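Local coordinates for protein putative D-glycero-D-manno-heptose 7-phosphate kinase (Campylobacter jejuni subsp. jejuni, PDB 4N3O) that phosphorylates D-glycero-alpha-D-manno-heptose 7-phosphate at its C-1 position with ATP, an early step toward the GDP-heptose used for capsule polysaccharide, at residues T39-I44 against D329-K334; A200-Y205 against F305-P310; Y205-T210 against D276-I281; I269-S274 against G293-A298. All blocks are in the same frame, centred on the assembly; numbering follows the deposited sequence.

Contact 1 of 4, residues T39-I44 against D329-K334; sequences TISLYI and DFSFTK
Ile40 sets CG2 against two phenyl rings of the 329-334 loop, 3.6 Å from CD2 of Phe330 and 3.7 Å from CD1 of Phe332. The rings also meet each other, CE2 of Phe330 standing over one face of Phe332. This is the tight part, and helix 192-200 adds Leu198 against Phe332. At the buried Thr39 end, OG1 of Thr39 and OG1 of Thr333 are hydrogen-bonded at 2.8 Å, and Thr39 OG1 is also hydrogen-bonded to Gly171 N; water 1 links Thr39 O to Thr333 O, and CG2 of Thr333 lies 3.4 Å from OH of Tyr43. The backbones touch in a single bridge, Ile40 with Phe332: Ser41 N donates to Ser331 O at 2.9 Å and Thr333 N to Thr39 O at 3.1 Å, the latter from above the carbonyl plane. On the looser, partly exposed side, Ser41 turns OG between its N and carbonyl carbon (chi1 63°), where it accepts a hydrogen bond from Ser331 N at 2.8 Å and donates to water 2, which reaches Asp329 O. The chain turns a corner at Ser41. The arrangement belongs to the GHMP kinase fold, in which the chain returns from the C-terminal domain to give strand 338-341 to the N-terminal sheet.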
# COMPACT_ATOMS: atom_id res chain seq x y z
N THR A 39 6.77 -6.18 7.75
CA THR A 39 6.77 -6.03 6.30
C THR A 39 5.91 -4.89 5.88
O THR A 39 4.92 -4.56 6.56
CB THR A 39 6.32 -7.31 5.59
OG1 THR A 39 5.10 -7.78 6.15
CG2 THR A 39 7.38 -8.39 5.75
N ILE A 40 6.27 -4.27 4.76
CA ILE A 40 5.52 -3.15 4.22
C ILE A 40 5.18 -3.33 2.76
O ILE A 40 5.74 -4.19 2.09
CB ILE A 40 6.24 -1.83 4.44
CG1 ILE A 40 7.65 -1.87 3.85
CG2 ILE A 40 6.30 -1.53 5.92
CD1 ILE A 40 8.37 -0.54 3.95
N SER A 41 4.28 -2.48 2.27
CA SER A 41 3.73 -2.56 0.91
C SER A 41 4.65 -2.05 -0.21
O SER A 41 4.20 -1.37 -1.11
CB SER A 41 2.39 -1.79 0.86
OG SER A 41 2.59 -0.40 1.15
N LEU A 42 5.94 -2.36 -0.12
CA LEU A 42 6.92 -1.99 -1.14
C LEU A 42 7.51 -3.36 -1.43
O LEU A 42 7.92 -4.07 -0.52
CB LEU A 42 7.95 -1.01 -0.60
CG LEU A 42 7.37 0.31 -0.09
CD1 LEU A 42 8.42 1.11 0.65
CD2 LEU A 42 6.80 1.12 -1.22
N TYR A 43 7.56 -3.72 -2.69
CA TYR A 43 7.89 -5.06 -3.05
C TYR A 43 8.94 -5.26 -4.11
O TYR A 43 9.29 -4.36 -4.87
CB TYR A 43 6.60 -5.69 -3.65
CG TYR A 43 5.35 -5.66 -2.78
CD1 TYR A 43 5.12 -6.66 -1.85
CD2 TYR A 43 4.36 -4.67 -2.94
CE1 TYR A 43 3.97 -6.67 -1.08
CE2 TYR A 43 3.20 -4.66 -2.16
CZ TYR A 43 3.01 -5.68 -1.25
OH TYR A 43 1.89 -5.71 -0.46
N ILE A 44 9.38 -6.51 -4.17
CA ILE A 44 10.24 -7.01 -5.22
C ILE A 44 9.34 -7.96 -6.01
O ILE A 44 8.71 -8.85 -5.44
CB ILE A 44 11.48 -7.73 -4.69
CG1 ILE A 44 12.44 -6.66 -4.18
CG2 ILE A 44 12.13 -8.56 -5.80
CD1 ILE A 44 13.78 -7.15 -3.74
N ASP A 329 4.45 6.58 0.60
CA ASP A 329 3.32 6.04 1.33
C ASP A 329 3.49 4.52 1.36
O ASP A 329 4.09 3.93 0.46
CB ASP A 329 1.97 6.34 0.63
CG ASP A 329 1.55 7.82 0.68
OD1 ASP A 329 2.21 8.65 1.36
OD2 ASP A 329 0.52 8.15 0.04
N PHE A 330 2.93 3.90 2.39
CA PHE A 330 2.99 2.47 2.53
C PHE A 330 2.01 2.01 3.59
O PHE A 330 1.54 2.80 4.37
CB PHE A 330 4.40 2.06 2.99
CG PHE A 330 4.70 2.43 4.40
CD1 PHE A 330 5.16 3.68 4.72
CD2 PHE A 330 4.50 1.50 5.43
CE1 PHE A 330 5.44 4.02 6.03
CE2 PHE A 330 4.76 1.84 6.75
CZ PHE A 330 5.24 3.10 7.05
N SER A 331 1.75 0.71 3.62
CA SER A 331 0.94 0.08 4.66
C SER A 331 1.80 -1.05 5.22
O SER A 331 2.74 -1.49 4.56
CB SER A 331 -0.27 -0.62 4.05
OG SER A 331 -0.88 0.17 3.08
N PHE A 332 1.47 -1.53 6.40
CA PHE A 332 2.11 -2.73 6.92
C PHE A 332 1.32 -3.88 6.32
O PHE A 332 0.11 -3.80 6.26
CB PHE A 332 2.06 -2.79 8.44
CG PHE A 332 2.86 -1.72 9.08
CD1 PHE A 332 4.25 -1.72 8.98
CD2 PHE A 332 2.25 -0.71 9.80
CE1 PHE A 332 5.02 -0.72 9.56
CE2 PHE A 332 3.02 0.28 10.40
CZ PHE A 332 4.41 0.28 10.27
N THR A 333 1.98 -4.91 5.82
CA THR A 333 1.26 -6.06 5.25
C THR A 333 1.26 -7.24 6.18
O THR A 333 2.14 -7.37 7.03
CB THR A 333 1.89 -6.57 3.95
OG1 THR A 333 3.22 -7.04 4.21
CG2 THR A 333 1.90 -5.48 2.90
N LYS A 334 0.27 -8.11 5.98
CA LYS A 334 0.04 -9.31 6.78
C LYS A 334 0.81 -10.50 6.25
O LYS A 334 1.23 -11.35 7.01
CB LYS A 334 -1.45 -9.68 6.71
CG LYS A 334 -2.40 -8.63 7.27
CD LYS A 334 -2.69 -8.81 8.75
CE LYS A 334 -3.62 -9.98 8.97
NZ LYS A 334 -3.99 -10.14 10.40
O HOH W 1 3.60 -5.84 8.65
O HOH W 2 3.09 1.45 -0.79

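Contact 2 of 4, residues A200-Y205 against F305-P310; sequences ARTVLY and FFFVDP
Thr202 rotates OG1 between its backbone N and carbonyl carbon (chi1 58°), which leaves CG2 anti to the carbonyl carbon and over one face of the Phe307 ring, a CH-pi contact at 4.0 Å from the centroid. Phe305 has its CG opposite the backbone N (chi1 173°), a turn that carries CE1 of its ring to 3.6 Å from CB of Thr202. One methyl-bearing side chain thus meets two aromatic rings on the same face of the sheet, while its OG1 is hydrogen-bonded to Leu198 O. The ring of Trp263 meets both. Strands 202-205 and 305-308 run antiparallel here. Val203 and Phe306 form the hydrogen-bonded pair: Phe306 N reaches Val203 O at 2.9 Å, nearly straight (171°) and in the carbonyl plane, and Val203 N reaches Phe306 O at 3.1 Å. Val308 N adds a bond to Arg201 O at 2.8 Å. On the other face CG2 of Val203 lies 4.2 Å from CG1 of Val308, and both residues touch helix 313-320. At the strand end CG of Pro310 sits 3.6 Å from Ala200 O, and the bent Arg201 chain passes CD close to the proline ring before NE forms a salt bridge with Glu197. Arg201 and Pro310 also pack on Arg8 of the second subunit. The paired backbone atoms satisfy one another and both faces are mainly apolar, while Lys313 NZ binds Thr202 O and Arg201 pairs with Glu197 at the strand end, so backbone bonds and apolar packing do most of the joining.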
# COMPACT_ATOMS: atom_id res chain seq x y z
N ALA A 200 -0.91 5.69 10.51
CA ALA A 200 -1.43 7.08 10.64
C ALA A 200 -0.39 8.00 11.29
O ALA A 200 -0.37 9.20 11.00
CB ALA A 200 -2.72 7.09 11.44
N ARG A 201 0.47 7.42 12.13
CA ARG A 201 1.51 8.16 12.84
C ARG A 201 2.84 8.18 12.12
O ARG A 201 3.80 8.67 12.68
CB ARG A 201 1.87 7.43 14.14
CG ARG A 201 0.76 7.05 15.09
CD ARG A 201 0.50 8.07 16.13
NE ARG A 201 -0.26 7.47 17.22
CZ ARG A 201 -0.65 8.14 18.29
NH1 ARG A 201 -1.35 7.52 19.23
NH2 ARG A 201 -0.37 9.43 18.41
N THR A 202 2.96 7.64 10.93
CA THR A 202 4.29 7.58 10.37
C THR A 202 4.45 8.08 8.94
O THR A 202 3.55 7.99 8.13
CB THR A 202 4.87 6.13 10.49
OG1 THR A 202 4.03 5.19 9.84
CG2 THR A 202 4.99 5.70 11.94
N VAL A 203 5.64 8.61 8.67
CA VAL A 203 6.01 9.10 7.37
C VAL A 203 7.38 8.52 6.99
O VAL A 203 8.31 8.55 7.78
CB VAL A 203 6.14 10.63 7.36
CG1 VAL A 203 6.72 11.10 6.03
CG2 VAL A 203 4.80 11.27 7.64
N LEU A 204 7.48 7.99 5.79
CA LEU A 204 8.71 7.39 5.29
C LEU A 204 9.23 8.31 4.19
O LEU A 204 8.53 8.57 3.22
CB LEU A 204 8.40 6.01 4.71
CG LEU A 204 9.58 5.25 4.10
CD1 LEU A 204 10.68 5.07 5.12
CD2 LEU A 204 9.14 3.90 3.54
N TYR A 205 10.46 8.80 4.33
CA TYR A 205 11.04 9.74 3.38
C TYR A 205 12.41 9.30 2.87
O TYR A 205 13.32 9.09 3.66
CB TYR A 205 11.19 11.09 4.07
CG TYR A 205 11.88 12.18 3.26
CD1 TYR A 205 11.23 12.78 2.19
CD2 TYR A 205 13.15 12.63 3.61
CE1 TYR A 205 11.84 13.79 1.46
CE2 TYR A 205 13.77 13.64 2.89
CZ TYR A 205 13.11 14.22 1.82
OH TYR A 205 13.71 15.21 1.09
N PHE A 305 12.56 7.77 8.84
CA PHE A 305 11.27 7.25 9.21
C PHE A 305 10.84 8.10 10.39
O PHE A 305 11.58 8.21 11.36
CB PHE A 305 11.45 5.78 9.56
CG PHE A 305 10.24 5.13 10.10
CD1 PHE A 305 9.07 5.09 9.37
CD2 PHE A 305 10.30 4.46 11.30
CE1 PHE A 305 7.95 4.45 9.87
CE2 PHE A 305 9.19 3.81 11.81
CZ PHE A 305 8.01 3.81 11.09
N PHE A 306 9.68 8.74 10.29
CA PHE A 306 9.21 9.62 11.37
C PHE A 306 7.91 9.20 12.02
O PHE A 306 7.09 8.50 11.43
CB PHE A 306 8.96 11.05 10.86
CG PHE A 306 10.15 11.70 10.21
CD1 PHE A 306 11.16 12.23 10.98
CD2 PHE A 306 10.21 11.85 8.84
CE1 PHE A 306 12.24 12.87 10.39
CE2 PHE A 306 11.29 12.49 8.24
CZ PHE A 306 12.30 13.00 9.02
N PHE A 307 7.76 9.64 13.26
CA PHE A 307 6.54 9.51 14.04
C PHE A 307 5.98 10.92 14.12
O PHE A 307 6.68 11.86 14.48
CB PHE A 307 6.79 8.96 15.43
CG PHE A 307 6.60 7.50 15.55
CD1 PHE A 307 7.42 6.63 14.85
CD2 PHE A 307 5.61 6.98 16.37
CE1 PHE A 307 7.25 5.26 14.96
CE2 PHE A 307 5.43 5.62 16.48
CZ PHE A 307 6.25 4.76 15.77
N VAL A 308 4.71 11.06 13.74
CA VAL A 308 4.06 12.36 13.70
C VAL A 308 2.62 12.27 14.19
O VAL A 308 1.98 11.23 14.14
CB VAL A 308 4.01 12.88 12.25
CG1 VAL A 308 3.13 11.99 11.38
CG2 VAL A 308 3.51 14.32 12.21
N ASP A 309 2.13 13.38 14.67
CA ASP A 309 0.75 13.45 15.07
C ASP A 309 -0.06 13.36 13.76
O ASP A 309 0.21 14.09 12.80
CB ASP A 309 0.51 14.78 15.76
CG ASP A 309 -0.93 14.99 16.09
OD1 ASP A 309 -1.64 14.02 16.41
OD2 ASP A 309 -1.33 16.17 16.07
N PRO A 310 -1.03 12.44 13.71
CA PRO A 310 -1.83 12.32 12.50
C PRO A 310 -2.48 13.62 12.03
O PRO A 310 -2.56 13.86 10.84
CB PRO A 310 -2.88 11.29 12.90
CG PRO A 310 -2.16 10.43 13.90
CD PRO A 310 -1.36 11.41 14.71

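Contact 3 of 4, residues Y205-T210 against D276-I281; sequences YFTNIT and DELERI
The C-terminal domain has a ferredoxin-like layout, helices laid on one face of a four-stranded antiparallel sheet; here Tyr205 near the end of strand 202-206, with Thr207 and Ile209 in the loop that follows, meets the first turns of helix 276-287. All touching atoms are carbon. Ile209 does most of the work with CD1, which lies 3.6 Å from CD2 of Leu278 and 3.8 Å from CG of Glu277. The same Leu278 CD2 receives CG2 of Thr207 at 3.9 Å, the two side chains crossing at about a right angle. One turn farther along the helix, CG2 of Ile281 approaches CE2 of Tyr205 at 4.0 Å. The tyrosine reaches out because its CG lies opposite the backbone N (chi1 176°), and its OH is hydrogen-bonded to Gly325 N. Glu277 bends at chi2 (68°), offering its CG to Ile209 while its OE2 reaches forward along the helix to a salt bridge with NH1 of Arg280, 2.9 Å away. A second salt bridge ties Arg280 to Glu323, just before strand 326-327. Helix 276-287 thus lies over the end of strand 202-206, which runs between strands 303-308 and 326-327. The helix leads on to edge strand 290-296.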
# COMPACT_ATOMS: atom_id res chain seq x y z
N TYR A 205 10.46 8.80 4.33
CA TYR A 205 11.04 9.74 3.38
C TYR A 205 12.41 9.30 2.87
O TYR A 205 13.32 9.09 3.66
CB TYR A 205 11.19 11.09 4.07
CG TYR A 205 11.88 12.18 3.26
CD1 TYR A 205 11.23 12.78 2.19
CD2 TYR A 205 13.15 12.63 3.61
CE1 TYR A 205 11.84 13.79 1.46
CE2 TYR A 205 13.77 13.64 2.89
CZ TYR A 205 13.11 14.22 1.82
OH TYR A 205 13.71 15.21 1.09
N PHE A 206 12.54 9.16 1.56
CA PHE A 206 13.81 8.86 0.93
C PHE A 206 14.46 10.20 0.64
O PHE A 206 13.86 11.05 -0.00
CB PHE A 206 13.65 8.03 -0.34
CG PHE A 206 13.36 6.58 -0.06
CD1 PHE A 206 14.41 5.68 0.09
CD2 PHE A 206 12.06 6.12 0.05
CE1 PHE A 206 14.15 4.34 0.35
CE2 PHE A 206 11.80 4.78 0.29
CZ PHE A 206 12.85 3.90 0.44
N THR A 207 15.69 10.34 1.10
CA THR A 207 16.41 11.61 1.05
C THR A 207 17.04 12.09 -0.25
O THR A 207 16.98 13.29 -0.55
CB THR A 207 17.56 11.56 2.06
OG1 THR A 207 18.49 10.55 1.65
CG2 THR A 207 17.05 11.25 3.46
N ASN A 208 17.65 11.16 -1.00
CA ASN A 208 18.38 11.49 -2.23
C ASN A 208 19.52 12.44 -1.90
O ASN A 208 19.80 13.38 -2.63
CB ASN A 208 17.47 12.06 -3.33
CG ASN A 208 16.45 11.04 -3.83
OD1 ASN A 208 16.48 9.86 -3.45
ND2 ASN A 208 15.54 11.49 -4.69
N ILE A 209 20.17 12.18 -0.77
CA ILE A 209 21.29 12.98 -0.30
C ILE A 209 22.61 12.31 -0.69
O ILE A 209 22.67 11.11 -0.93
CB ILE A 209 21.26 13.14 1.25
CG1 ILE A 209 20.14 14.09 1.66
CG2 ILE A 209 22.57 13.69 1.78
CD1 ILE A 209 19.98 14.24 3.16
N THR A 210 23.65 13.14 -0.78
CA THR A 210 25.01 12.69 -1.03
C THR A 210 25.82 13.51 -0.04
O THR A 210 25.87 14.74 -0.14
CB THR A 210 25.44 12.95 -2.49
OG1 THR A 210 25.32 14.34 -2.79
CG2 THR A 210 24.57 12.14 -3.46
N ASP A 276 25.26 17.36 7.97
CA ASP A 276 24.57 18.65 8.05
C ASP A 276 23.21 18.65 7.33
O ASP A 276 22.27 19.27 7.81
CB ASP A 276 25.45 19.77 7.47
CG ASP A 276 26.82 19.85 8.15
OD1 ASP A 276 27.15 18.94 8.95
OD2 ASP A 276 27.57 20.82 7.88
N GLU A 277 23.12 17.96 6.20
CA GLU A 277 21.88 17.92 5.42
C GLU A 277 20.80 17.01 6.03
O GLU A 277 19.61 17.31 5.94
CB GLU A 277 22.17 17.54 3.96
CG GLU A 277 21.06 17.88 2.97
CD GLU A 277 20.87 19.39 2.75
OE1 GLU A 277 21.42 20.21 3.52
OE2 GLU A 277 20.15 19.75 1.80
N LEU A 278 21.21 15.90 6.65
CA LEU A 278 20.26 15.02 7.35
C LEU A 278 19.78 15.73 8.60
O LEU A 278 18.58 15.73 8.88
CB LEU A 278 20.90 13.68 7.74
CG LEU A 278 21.14 12.61 6.66
CD1 LEU A 278 21.91 11.44 7.25
CD2 LEU A 278 19.84 12.13 6.06
N GLU A 279 20.71 16.34 9.33
CA GLU A 279 20.38 17.08 10.55
C GLU A 279 19.39 18.22 10.24
O GLU A 279 18.50 18.51 11.04
CB GLU A 279 21.67 17.62 11.19
CG GLU A 279 21.49 18.35 12.52
CD GLU A 279 22.83 18.82 13.11
OE1 GLU A 279 23.89 18.63 12.47
OE2 GLU A 279 22.82 19.39 14.23
N ARG A 280 19.55 18.83 9.06
CA ARG A 280 18.67 19.91 8.66
C ARG A 280 17.28 19.32 8.35
O ARG A 280 16.27 19.91 8.70
CB ARG A 280 19.20 20.64 7.42
CG ARG A 280 18.77 22.11 7.39
CD ARG A 280 18.89 22.80 6.03
NE ARG A 280 17.67 22.69 5.21
CZ ARG A 280 17.48 21.85 4.19
NH1 ARG A 280 18.43 21.02 3.81
NH2 ARG A 280 16.33 21.87 3.53
N ILE A 281 17.25 18.15 7.71
CA ILE A 281 15.98 17.50 7.36
C ILE A 281 15.25 17.07 8.62
O ILE A 281 14.04 17.29 8.72
CB ILE A 281 16.19 16.32 6.39
CG1 ILE A 281 16.70 16.83 5.03
CG2 ILE A 281 14.90 15.54 6.18
CD1 ILE A 281 15.71 17.72 4.28

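Contact 4 of 4, residues I269-S274 against G293-A298; sequences ISEIVS and GKTSGA
Glu271 leans over Thr295 from helix 267-273, and its side chain meets the strand at almost every step. Its CB comes 3.2 Å from OG1 of Thr295. CG, 4.2 Å from the same OG1, and CD, 4.0 Å from both OG1 and O of Thr295, follow in an extended chain (chi2 -178°) that slides past the threonine in the opposite direction. At the tip OE1 accepts the hydroxyl of Thr295 OG1 at 3.1 Å; the donor comes to the anti side of the oxygen and 29° out of the carboxylate plane. OE1 is also 3.0 Å from Thr295 O, two acceptors that would be expected to repel each other, which might raise the acid's pKa. CB of Ala298 touches the same OE1 at 4.1 Å, where the chain has already left the strand. Thr295 divides its branches between two partners: OG1 serves Glu271, while CG2 packs 3.8 Å from CG1 of Ile272, on the buried side. Ile272 stretches its CD1 farther, toward Gly293 O. The short helix crosses strand 293-296 at 80°, nearly perpendicular, with axes 7.7 Å apart at their closest. It covers strand 290-296, an outermost strand of the four-stranded sheet within this chain, from the face that bears Thr295; Lys294 points away from it and bonds through NZ to Gly16 O, while strand 303-308 pairs alongside.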
# COMPACT_ATOMS: atom_id res chain seq x y z
N ILE A 269 21.14 9.01 16.71
CA ILE A 269 21.46 10.43 16.81
C ILE A 269 22.79 10.76 16.12
O ILE A 269 22.94 11.84 15.56
CB ILE A 269 21.49 10.91 18.28
CG1 ILE A 269 20.13 10.66 18.96
CG2 ILE A 269 21.85 12.40 18.37
CD1 ILE A 269 18.96 11.37 18.32
N SER A 270 23.74 9.83 16.16
CA SER A 270 25.03 10.04 15.51
C SER A 270 24.83 10.11 13.99
O SER A 270 25.32 11.04 13.36
CB SER A 270 26.05 8.94 15.87
OG SER A 270 27.30 9.15 15.24
N GLU A 271 24.10 9.15 13.42
CA GLU A 271 23.82 9.12 11.97
C GLU A 271 23.10 10.38 11.48
O GLU A 271 23.27 10.79 10.33
CB GLU A 271 23.02 7.87 11.56
CG GLU A 271 23.79 6.56 11.65
CD GLU A 271 22.98 5.35 11.20
OE1 GLU A 271 22.02 5.52 10.42
OE2 GLU A 271 23.33 4.22 11.61
N ILE A 272 22.28 10.98 12.35
CA ILE A 272 21.56 12.20 12.02
C ILE A 272 22.54 13.38 12.06
O ILE A 272 22.76 14.04 11.04
CB ILE A 272 20.42 12.48 13.03
CG1 ILE A 272 19.38 11.35 13.00
CG2 ILE A 272 19.74 13.81 12.74
CD1 ILE A 272 18.35 11.45 14.11
N VAL A 273 23.11 13.61 13.23
CA VAL A 273 24.04 14.72 13.45
C VAL A 273 25.33 14.63 12.61
O VAL A 273 25.86 15.66 12.21
CB VAL A 273 24.42 14.84 14.96
CG1 VAL A 273 25.47 15.91 15.18
CG2 VAL A 273 23.18 15.12 15.80
N SER A 274 25.80 13.42 12.33
CA SER A 274 27.05 13.26 11.55
C SER A 274 26.95 13.81 10.12
O SER A 274 27.89 13.68 9.32
CB SER A 274 27.50 11.79 11.50
OG SER A 274 26.55 11.00 10.81
N GLY A 293 12.17 10.46 14.96
CA GLY A 293 12.56 9.88 13.69
C GLY A 293 13.92 9.21 13.75
O GLY A 293 14.71 9.49 14.64
N LYS A 294 14.18 8.32 12.79
CA LYS A 294 15.45 7.60 12.68
C LYS A 294 15.90 7.56 11.23
O LYS A 294 15.07 7.68 10.32
CB LYS A 294 15.32 6.16 13.15
CG LYS A 294 14.26 5.39 12.38
CD LYS A 294 14.52 3.89 12.34
CE LYS A 294 14.52 3.25 13.72
NZ LYS A 294 14.54 1.77 13.57
N THR A 295 17.20 7.39 11.03
CA THR A 295 17.80 7.28 9.71
C THR A 295 18.31 5.87 9.60
O THR A 295 19.04 5.42 10.47
CB THR A 295 19.00 8.23 9.52
OG1 THR A 295 20.01 7.93 10.49
CG2 THR A 295 18.59 9.67 9.67
N SER A 296 17.93 5.16 8.55
CA SER A 296 18.38 3.78 8.38
C SER A 296 19.08 3.57 7.04
O SER A 296 18.80 4.28 6.05
CB SER A 296 17.20 2.82 8.55
OG SER A 296 17.58 1.47 8.32
N GLY A 297 20.02 2.62 7.02
CA GLY A 297 20.80 2.28 5.84
C GLY A 297 21.41 3.49 5.16
O GLY A 297 21.64 3.48 3.95
N ALA A 298 21.68 4.54 5.95
CA ALA A 298 22.23 5.80 5.44
C ALA A 298 23.40 5.56 4.48
O ALA A 298 24.57 5.58 4.87
CB ALA A 298 22.66 6.71 6.59

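How the contacts relate
Contacts 2, 3 and 4 all belong to the C-terminal sheet and its helices; contact 1 joins that domain to the N-terminal one. Phe330 is the link between contacts 1 and 2: its CE1 packs 3.8 Å from CB of Leu204, and its CZ 4.1 Å from CE1 of Phe305. Contact 2 meets contact 4 through Phe305 N and Lys294 O, a probable hydrogen bond of 2.9 Å, and shares Tyr205 with contact 3. Contacts 3 and 4 adjoin where CD1 of Leu278 lies 3.4 Å from Glu271 O. Contact 1 is nearest the predicted active site: the side chains of Leu42 and Leu116 (probable ATP loop) are about 4 Å apart, and those of Thr39 and Arg14 (probable transition-state stabiliser) about 5 Å.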